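Local coordinates for protein putative esterase (PDB 7C4D) that probably hydrolyses carboxylic esters, as a marine bacterial esterase of the alpha/beta hydrolase fold, at residues 22-27 with 48-53; 115-120 with 218-223. All blocks are in the same frame, centred on the assembly; numbering follows the deposited sequence.

Both contacts join neighbouring parallel strands of the same mixed sheet, the central sheet of an alpha/beta hydrolase, and illustrate how one backbone ladder serves different chemistry at different places. Contact 1 pairs strands 25-29 and 51-55 near one margin of the sheet, within a local beta-alpha-beta unit; it is partly buried, and its loop end relies on a glutamine side chain and two waters. Contact 2, about 19 Å away between centres, pairs strands 113-119 and 217-222, far apart in sequence, in the buried interior. There apolar side chains fill both faces, and the C-terminal end of strand 113-119 leads into the probable catalytic aspartate. The strand 90-95 lies between the two pairs and bonds to both.

Contact 1 (22-27 with 48-53)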
ATOM      1  N   SER A  22      17.113 -11.997  11.804  1.00 47.67           N
ATOM      2  CA  SER A  22      16.859 -13.424  11.610  1.00 52.56           C
ATOM      3  C   SER A  22      15.382 -13.747  11.376  1.00 52.17           C
ATOM      4  O   SER A  22      14.485 -12.993  11.770  1.00 57.26           O
ATOM      5  CB  SER A  22      17.488 -14.275  12.697  1.00 63.27           C
ATOM      6  OG  SER A  22      16.847 -14.040  13.938  1.00 63.35           O
ATOM      7  N   GLY A  23      15.159 -14.867  10.689  1.00 51.84           N
ATOM      8  CA  GLY A  23      13.832 -15.295  10.271  1.00 51.36           C
ATOM      9  C   GLY A  23      13.634 -15.233   8.759  1.00 46.82           C
ATOM     10  O   GLY A  23      14.478 -14.727   8.010  1.00 44.45           O
ATOM     11  N   GLU A  24      12.466 -15.707   8.321  1.00 45.09           N
ATOM     12  CA  GLU A  24      12.090 -15.602   6.919  1.00 50.29           C
ATOM     13  C   GLU A  24      11.896 -14.132   6.543  1.00 45.80           C
ATOM     14  O   GLU A  24      11.516 -13.317   7.381  1.00 49.23           O
ATOM     15  CB  GLU A  24      10.786 -16.345   6.665  1.00 48.99           C
ATOM     16  CG  GLU A  24      10.828 -17.810   7.049  1.00 50.25           C
ATOM     17  CD  GLU A  24       9.434 -18.411   6.954  1.00 61.25           C
ATOM     18  OE1 GLU A  24       8.471 -17.682   6.579  1.00 49.36           O
ATOM     19  OE2 GLU A  24       9.307 -19.597   7.235  1.00 75.19           O
ATOM     20  N   PRO A  25      12.142 -13.732   5.279  1.00 45.82           N
ATOM     21  CA  PRO A  25      11.951 -12.338   4.889  1.00 41.50           C
ATOM     22  C   PRO A  25      10.464 -12.062   4.876  1.00 40.37           C
ATOM     23  O   PRO A  25       9.647 -12.949   4.633  1.00 42.45           O
ATOM     24  CB  PRO A  25      12.476 -12.258   3.459  1.00 48.39           C
ATOM     25  CG  PRO A  25      13.372 -13.480   3.379  1.00 56.07           C
ATOM     26  CD  PRO A  25      12.686 -14.551   4.191  1.00 43.24           C
ATOM     27  N   LEU A  26      10.145 -10.807   5.184  1.00 39.36           N
ATOM     28  CA  LEU A  26       8.787 -10.320   5.172  1.00 37.69           C
ATOM     29  C   LEU A  26       8.855  -8.930   4.542  1.00 43.88           C
ATOM     30  O   LEU A  26       9.483  -8.029   5.094  1.00 41.80           O
ATOM     31  CB  LEU A  26       8.273 -10.302   6.616  1.00 38.29           C
ATOM     32  CG  LEU A  26       6.888  -9.680   6.856  1.00 44.32           C
ATOM     33  CD1 LEU A  26       5.841 -10.332   5.986  1.00 44.75           C
ATOM     34  CD2 LEU A  26       6.490  -9.817   8.334  1.00 45.66           C
ATOM     35  N   ILE A  27       8.199  -8.784   3.387  1.00 39.96           N
ATOM     36  CA  ILE A  27       8.168  -7.529   2.661  1.00 37.63           C
ATOM     37  C   ILE A  27       6.829  -6.854   2.918  1.00 37.76           C
ATOM     38  O   ILE A  27       5.787  -7.497   2.728  1.00 42.47           O
ATOM     39  CB  ILE A  27       8.428  -7.764   1.144  1.00 41.27           C
ATOM     40  CG1 ILE A  27       9.825  -8.335   0.888  1.00 37.44           C
ATOM     41  CG2 ILE A  27       8.196  -6.480   0.352  1.00 39.22           C
ATOM     42  CD1 ILE A  27      10.130  -8.738  -0.557  1.00 42.66           C
ATOM     43  N   ASP A  48      10.887  -9.183  15.554  1.00 43.72           N
ATOM     44  CA  ASP A  48      11.375 -10.238  16.433  1.00 46.29           C
ATOM     45  C   ASP A  48      11.309 -11.604  15.754  1.00 55.77           C
ATOM     46  O   ASP A  48      11.980 -12.520  16.220  1.00 53.35           O
ATOM     47  CB  ASP A  48      10.576 -10.339  17.727  1.00 47.05           C
ATOM     48  CG  ASP A  48      10.650  -9.098  18.604  1.00 50.43           C
ATOM     49  OD1 ASP A  48      11.611  -8.341  18.484  1.00 48.40           O
ATOM     50  OD2 ASP A  48       9.695  -8.870  19.340  1.00 57.79           O
ATOM     51  N   TYR A  49      10.487 -11.756  14.693  1.00 42.91           N
ATOM     52  CA  TYR A  49      10.286 -13.075  14.126  1.00 43.47           C
ATOM     53  C   TYR A  49      10.718 -13.146  12.659  1.00 46.22           C
ATOM     54  O   TYR A  49      10.869 -14.233  12.097  1.00 52.56           O
ATOM     55  CB  TYR A  49       8.822 -13.495  14.293  1.00 42.75           C
ATOM     56  CG  TYR A  49       8.318 -13.284  15.697  1.00 47.95           C
ATOM     57  CD1 TYR A  49       8.691 -14.135  16.735  1.00 47.58           C
ATOM     58  CD2 TYR A  49       7.503 -12.210  15.994  1.00 42.81           C
ATOM     59  CE1 TYR A  49       8.286 -13.893  18.033  1.00 46.62           C
ATOM     60  CE2 TYR A  49       7.039 -11.998  17.278  1.00 56.37           C
ATOM     61  CZ  TYR A  49       7.439 -12.841  18.301  1.00 46.59           C
ATOM     62  OH  TYR A  49       6.946 -12.626  19.541  1.00 48.17           O
ATOM     63  N   PHE A  50      10.879 -11.996  12.013  1.00 42.62           N
ATOM     64  CA  PHE A  50      11.103 -11.996  10.570  1.00 41.70           C
ATOM     65  C   PHE A  50      12.157 -10.957  10.247  1.00 41.49           C
ATOM     66  O   PHE A  50      12.444 -10.118  11.095  1.00 35.70           O
ATOM     67  CB  PHE A  50       9.806 -11.686   9.804  1.00 41.67           C
ATOM     68  CG  PHE A  50       8.657 -12.662  10.014  1.00 39.37           C
ATOM     69  CD1 PHE A  50       8.517 -13.793   9.221  1.00 41.84           C
ATOM     70  CD2 PHE A  50       7.677 -12.416  10.958  1.00 41.23           C
ATOM     71  CE1 PHE A  50       7.460 -14.677   9.404  1.00 41.95           C
ATOM     72  CE2 PHE A  50       6.599 -13.278  11.115  1.00 41.55           C
ATOM     73  CZ  PHE A  50       6.508 -14.432  10.370  1.00 39.31           C
ATOM     74  N   GLN A  51      12.702 -11.032   9.023  1.00 41.59           N
ATOM     75  CA  GLN A  51      13.561  -9.999   8.470  1.00 40.43           C
ATOM     76  C   GLN A  51      12.671  -9.083   7.650  1.00 42.57           C
ATOM     77  O   GLN A  51      12.351  -9.416   6.518  1.00 45.47           O
ATOM     78  CB  GLN A  51      14.662 -10.645   7.621  1.00 41.05           C
ATOM     79  CG  GLN A  51      15.616 -11.506   8.463  1.00 49.59           C
ATOM     80  CD  GLN A  51      16.769 -11.987   7.625  1.00 52.60           C
ATOM     81  OE1 GLN A  51      17.615 -11.215   7.196  1.00 48.51           O
ATOM     82  NE2 GLN A  51      16.743 -13.257   7.288  1.00 51.30           N
ATOM     83  N   VAL A  52      12.209  -7.991   8.267  1.00 40.92           N
ATOM     84  CA  VAL A  52      11.189  -7.156   7.677  1.00 43.29           C
ATOM     85  C   VAL A  52      11.821  -6.086   6.782  1.00 53.30           C
ATOM     86  O   VAL A  52      12.684  -5.323   7.233  1.00 47.02           O
ATOM     87  CB  VAL A  52      10.324  -6.501   8.764  1.00 46.95           C
ATOM     88  CG1 VAL A  52       9.186  -5.711   8.133  1.00 42.05           C
ATOM     89  CG2 VAL A  52       9.799  -7.520   9.783  1.00 39.90           C
ATOM     90  N   TYR A  53      11.331  -6.011   5.534  1.00 45.51           N
ATOM     91  CA  TYR A  53      11.723  -4.981   4.572  1.00 45.07           C
ATOM     92  C   TYR A  53      10.575  -3.996   4.360  1.00 43.92           C
ATOM     93  O   TYR A  53       9.473  -4.390   3.955  1.00 41.11           O
ATOM     94  CB  TYR A  53      12.115  -5.612   3.239  1.00 43.15           C
ATOM     95  CG  TYR A  53      13.351  -6.465   3.306  1.00 43.89           C
ATOM     96  CD1 TYR A  53      13.280  -7.779   3.730  1.00 44.23           C
ATOM     97  CD2 TYR A  53      14.595  -5.954   2.960  1.00 44.06           C
ATOM     98  CE1 TYR A  53      14.411  -8.563   3.810  1.00 44.11           C
ATOM     99  CE2 TYR A  53      15.740  -6.721   3.022  1.00 42.56           C
ATOM    100  CZ  TYR A  53      15.637  -8.036   3.444  1.00 48.44           C
ATOM    101  OH  TYR A  53      16.738  -8.833   3.482  1.00 49.20           O
TER
HETATM  102  O   HOH W   1      14.665 -12.843  15.204  1.00 59.38           O
HETATM  103  O   HOH W   2      10.265 -16.366  10.432  1.00 47.76           O
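Leu26 and Phe50 form the tightly packed part of this contact, a parallel strand pair in the beta-alpha-beta unit formed by strand 25-29, helix 40-46 and strand 51-55 of the alpha/beta hydrolase fold. Leu26 reaches the Phe50 ring obliquely with CD2, 4.3 Å from the ring centroid in an off-centre CH-pi contact, while Leu26 CB lies 3.8 Å from Phe50 CB. With CG of Leu26 anti to the backbone N (chi1 174°), CD2 also reaches Val52 CG2. Leu46 and Ala43 of helix 40-46 cover this face. The ladder links Gln51 N to Glu24 O, Leu26 N to Gln51 O and Tyr53 N to Leu26 O. On the other face, Pro25 CB touches Tyr53 CE1 at 4.2 Å.

Toward the exposed Ser22 and Asp48, waters join the direct contacts. One links Ser22 OG to Asp48 O; another accepts from Glu24 N and donates to Tyr49 O, 2.8 Å away. Gly23 lies so close to Phe50 that any side chain would collide with Tyr49 O. Here Gln51 gives the direct side-chain bond: Lys18 NZ hydrogen-bonds its OE1, while NE2 donates to Gly23 O at 2.8 Å, in the carbonyl plane and nearly straight at 165°.

Contact 2 (115-120 with 218-223); sequences KLIVAD and LFLKGE
Val118 lies against the ring of Phe219 at the heart of a parallel strand pair in the central sheet of the alpha/beta hydrolase fold. The two side chains run side by side, and Val118 CB sits over one ring face, offset toward the rim, in a CH-pi contact 4.0 Å from the centroid. Val118 CG1, anti to its own backbone nitrogen (chi1 170°), comes within 3.6 Å of Phe219 CE2. On the other face of the sheet Ile117 does double duty: CG1 lies alongside Leu218 CD2, and CG2 meets Leu220 CD1 at 3.9 Å. Between the two side-chain layers, four backbone bonds alternate between the strands, among them a nearly linear one from Val118 N to Leu218 O, 2.7 Å. The last of these rungs before the chain leaves strand 113-119 runs from Asp120 N to Leu220 O, also 2.7 Å. Just beyond it the Asp120 side chain reaches across, and its OD1 accepts a hydrogen bond from Gly222 N at 2.9 Å.

Outside this layer, Met103 of helix 97-108 touches both Val118 and Phe219, while Phe270 of helix 260-270 covers Ile117 and Leu218. The other carboxylate oxygen of Asp120, OD2, bonds His253 ND1 and Ser225 OG, an arrangement consistent with Asp120 being the acid of a Ser-His-Asp triad with Ser96 and His253. Replacing Asp120 by an alanine would probably leave His253 ND1 without its acidic mate and Gly222 N without its acceptor, freeing the imidazole to turn. The two carboxylate oxygens thus have separate tasks, and Gly222 N meets OD1 from above the carboxylate plane, 56° out of it.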
ATOM      1  N   LYS A 115       3.774 -16.832   1.805  1.00 41.63           N
ATOM      2  CA  LYS A 115       2.406 -16.587   2.221  1.00 41.46           C
ATOM      3  C   LYS A 115       2.107 -15.127   1.943  1.00 41.66           C
ATOM      4  O   LYS A 115       3.030 -14.319   1.927  1.00 38.78           O
ATOM      5  CB  LYS A 115       2.224 -16.824   3.723  1.00 45.98           C
ATOM      6  CG  LYS A 115       2.293 -18.260   4.215  1.00 44.16           C
ATOM      7  CD  LYS A 115       1.471 -18.458   5.485  1.00 49.12           C
ATOM      8  CE  LYS A 115       1.585 -19.882   5.975  1.00 57.74           C
ATOM      9  NZ  LYS A 115       2.943 -20.101   6.525  1.00 65.88           N
ATOM     10  N   LEU A 116       0.824 -14.816   1.712  1.00 39.92           N
ATOM     11  CA  LEU A 116       0.466 -13.480   1.285  1.00 40.08           C
ATOM     12  C   LEU A 116      -0.577 -12.882   2.230  1.00 37.88           C
ATOM     13  O   LEU A 116      -1.600 -13.502   2.519  1.00 36.83           O
ATOM     14  CB  LEU A 116      -0.069 -13.562  -0.142  1.00 39.82           C
ATOM     15  CG  LEU A 116      -0.805 -12.318  -0.653  1.00 46.49           C
ATOM     16  CD1 LEU A 116       0.091 -11.077  -0.593  1.00 38.99           C
ATOM     17  CD2 LEU A 116      -1.341 -12.534  -2.074  1.00 44.12           C
ATOM     18  N   ILE A 117      -0.322 -11.653   2.690  1.00 31.29           N
ATOM     19  CA  ILE A 117      -1.385 -10.981   3.429  1.00 33.15           C
ATOM     20  C   ILE A 117      -1.846  -9.761   2.634  1.00 33.50           C
ATOM     21  O   ILE A 117      -1.014  -8.923   2.288  1.00 32.00           O
ATOM     22  CB  ILE A 117      -0.969 -10.594   4.874  1.00 35.88           C
ATOM     23  CG1 ILE A 117      -0.689 -11.815   5.777  1.00 34.03           C
ATOM     24  CG2 ILE A 117      -2.048  -9.729   5.482  1.00 29.15           C
ATOM     25  CD1 ILE A 117      -0.074 -11.451   7.127  1.00 37.11           C
ATOM     26  N   VAL A 118      -3.159  -9.671   2.352  1.00 33.49           N
ATOM     27  CA  VAL A 118      -3.750  -8.542   1.641  1.00 38.01           C
ATOM     28  C   VAL A 118      -4.664  -7.743   2.576  1.00 40.12           C
ATOM     29  O   VAL A 118      -5.701  -8.263   2.998  1.00 40.41           O
ATOM     30  CB  VAL A 118      -4.510  -9.013   0.380  1.00 39.65           C
ATOM     31  CG1 VAL A 118      -5.324  -7.883  -0.227  1.00 35.29           C
ATOM     32  CG2 VAL A 118      -3.572  -9.631  -0.634  1.00 34.77           C
ATOM     33  N   ALA A 119      -4.277  -6.475   2.857  1.00 37.27           N
ATOM     34  CA  ALA A 119      -4.983  -5.611   3.816  1.00 40.61           C
ATOM     35  C   ALA A 119      -5.958  -4.658   3.114  1.00 47.29           C
ATOM     36  O   ALA A 119      -5.551  -3.729   2.393  1.00 41.43           O
ATOM     37  CB  ALA A 119      -4.000  -4.837   4.671  1.00 41.79           C
ATOM     38  N   ASP A 120      -7.249  -4.952   3.301  1.00 41.84           N
ATOM     39  CA  ASP A 120      -8.381  -4.095   2.958  1.00 46.13           C
ATOM     40  C   ASP A 120      -8.413  -3.626   1.486  1.00 48.78           C
ATOM     41  O   ASP A 120      -8.555  -2.437   1.224  1.00 48.48           O
ATOM     42  CB  ASP A 120      -8.575  -2.975   3.980  1.00 44.23           C
ATOM     43  CG  ASP A 120     -10.021  -2.471   4.052  1.00 57.73           C
ATOM     44  OD1 ASP A 120     -10.946  -3.282   4.328  1.00 56.75           O
ATOM     45  OD2 ASP A 120     -10.224  -1.270   3.822  1.00 59.42           O
ATOM     46  N   LEU A 218      -4.163 -14.370   3.065  1.00 38.81           N
ATOM     47  CA  LEU A 218      -5.035 -13.824   4.107  1.00 39.20           C
ATOM     48  C   LEU A 218      -5.534 -12.444   3.669  1.00 42.50           C
ATOM     49  O   LEU A 218      -4.725 -11.581   3.340  1.00 40.56           O
ATOM     50  CB  LEU A 218      -4.265 -13.755   5.438  1.00 39.44           C
ATOM     51  CG  LEU A 218      -4.954 -12.989   6.586  1.00 39.22           C
ATOM     52  CD1 LEU A 218      -6.277 -13.641   6.959  1.00 33.06           C
ATOM     53  CD2 LEU A 218      -4.045 -12.909   7.827  1.00 35.73           C
ATOM     54  N   PHE A 219      -6.866 -12.269   3.591  1.00 36.86           N
ATOM     55  CA  PHE A 219      -7.475 -10.969   3.349  1.00 37.31           C
ATOM     56  C   PHE A 219      -7.965 -10.433   4.694  1.00 43.80           C
ATOM     57  O   PHE A 219      -8.806 -11.045   5.365  1.00 40.20           O
ATOM     58  CB  PHE A 219      -8.576 -11.079   2.282  1.00 39.54           C
ATOM     59  CG  PHE A 219      -8.047 -11.330   0.890  1.00 42.57           C
ATOM     60  CD1 PHE A 219      -7.488 -12.557   0.538  1.00 42.00           C
ATOM     61  CD2 PHE A 219      -8.026 -10.306  -0.060  1.00 47.20           C
ATOM     62  CE1 PHE A 219      -6.976 -12.784  -0.744  1.00 42.07           C
ATOM     63  CE2 PHE A 219      -7.474 -10.516  -1.326  1.00 44.41           C
ATOM     64  CZ  PHE A 219      -6.958 -11.753  -1.669  1.00 46.49           C
ATOM     65  N   LEU A 220      -7.402  -9.293   5.099  1.00 43.60           N
ATOM     66  CA  LEU A 220      -7.841  -8.612   6.303  1.00 43.79           C
ATOM     67  C   LEU A 220      -8.707  -7.417   5.910  1.00 47.87           C
ATOM     68  O   LEU A 220      -8.237  -6.481   5.283  1.00 54.76           O
ATOM     69  CB  LEU A 220      -6.625  -8.173   7.116  1.00 44.50           C
ATOM     70  CG  LEU A 220      -5.865  -9.262   7.882  1.00 48.37           C
ATOM     71  CD1 LEU A 220      -4.549  -8.667   8.345  1.00 49.35           C
ATOM     72  CD2 LEU A 220      -6.658  -9.710   9.102  1.00 51.05           C
ATOM     73  N   LYS A 221      -9.974  -7.465   6.309  1.00 45.65           N
ATOM     74  CA  LYS A 221     -10.987  -6.468   6.028  1.00 51.58           C
ATOM     75  C   LYS A 221     -11.178  -5.573   7.251  1.00 53.20           C
ATOM     76  O   LYS A 221     -11.254  -6.062   8.368  1.00 50.62           O
ATOM     77  CB  LYS A 221     -12.313  -7.200   5.827  1.00 51.30           C
ATOM     78  CG  LYS A 221     -13.420  -6.313   5.289  1.00 64.84           C
ATOM     79  CD  LYS A 221     -14.816  -6.823   5.526  1.00 69.64           C
ATOM     80  CE  LYS A 221     -15.819  -5.689   5.544  1.00 65.87           C
ATOM     81  NZ  LYS A 221     -17.113  -6.179   6.059  1.00 79.79           N
ATOM     82  N   GLY A 222     -11.223  -4.255   7.052  1.00 53.15           N
ATOM     83  CA  GLY A 222     -11.680  -3.366   8.116  1.00 56.35           C
ATOM     84  C   GLY A 222     -13.205  -3.414   8.228  1.00 54.05           C
ATOM     85  O   GLY A 222     -13.912  -3.365   7.215  1.00 64.80           O
ATOM     86  N   GLU A 223     -13.720  -3.567   9.450  1.00 60.65           N
ATOM     87  CA  GLU A 223     -15.168  -3.658   9.687  1.00 62.11           C
ATOM     88  C   GLU A 223     -15.900  -2.445   9.103  1.00 59.07           C
ATOM     89  O   GLU A 223     -16.931  -2.613   8.466  1.00 69.34           O
ATOM     90  CB  GLU A 223     -15.466  -3.757  11.191  1.00 65.16           C
ATOM     91  CG  GLU A 223     -16.925  -4.046  11.535  1.00 70.21           C
ATOM     92  CD  GLU A 223     -17.400  -3.617  12.918  1.00 67.82           C
ATOM     93  OE1 GLU A 223     -16.573  -3.522  13.851  1.00 65.55           O
ATOM     94  OE2 GLU A 223     -18.611  -3.361  13.064  1.00 84.86           O
TER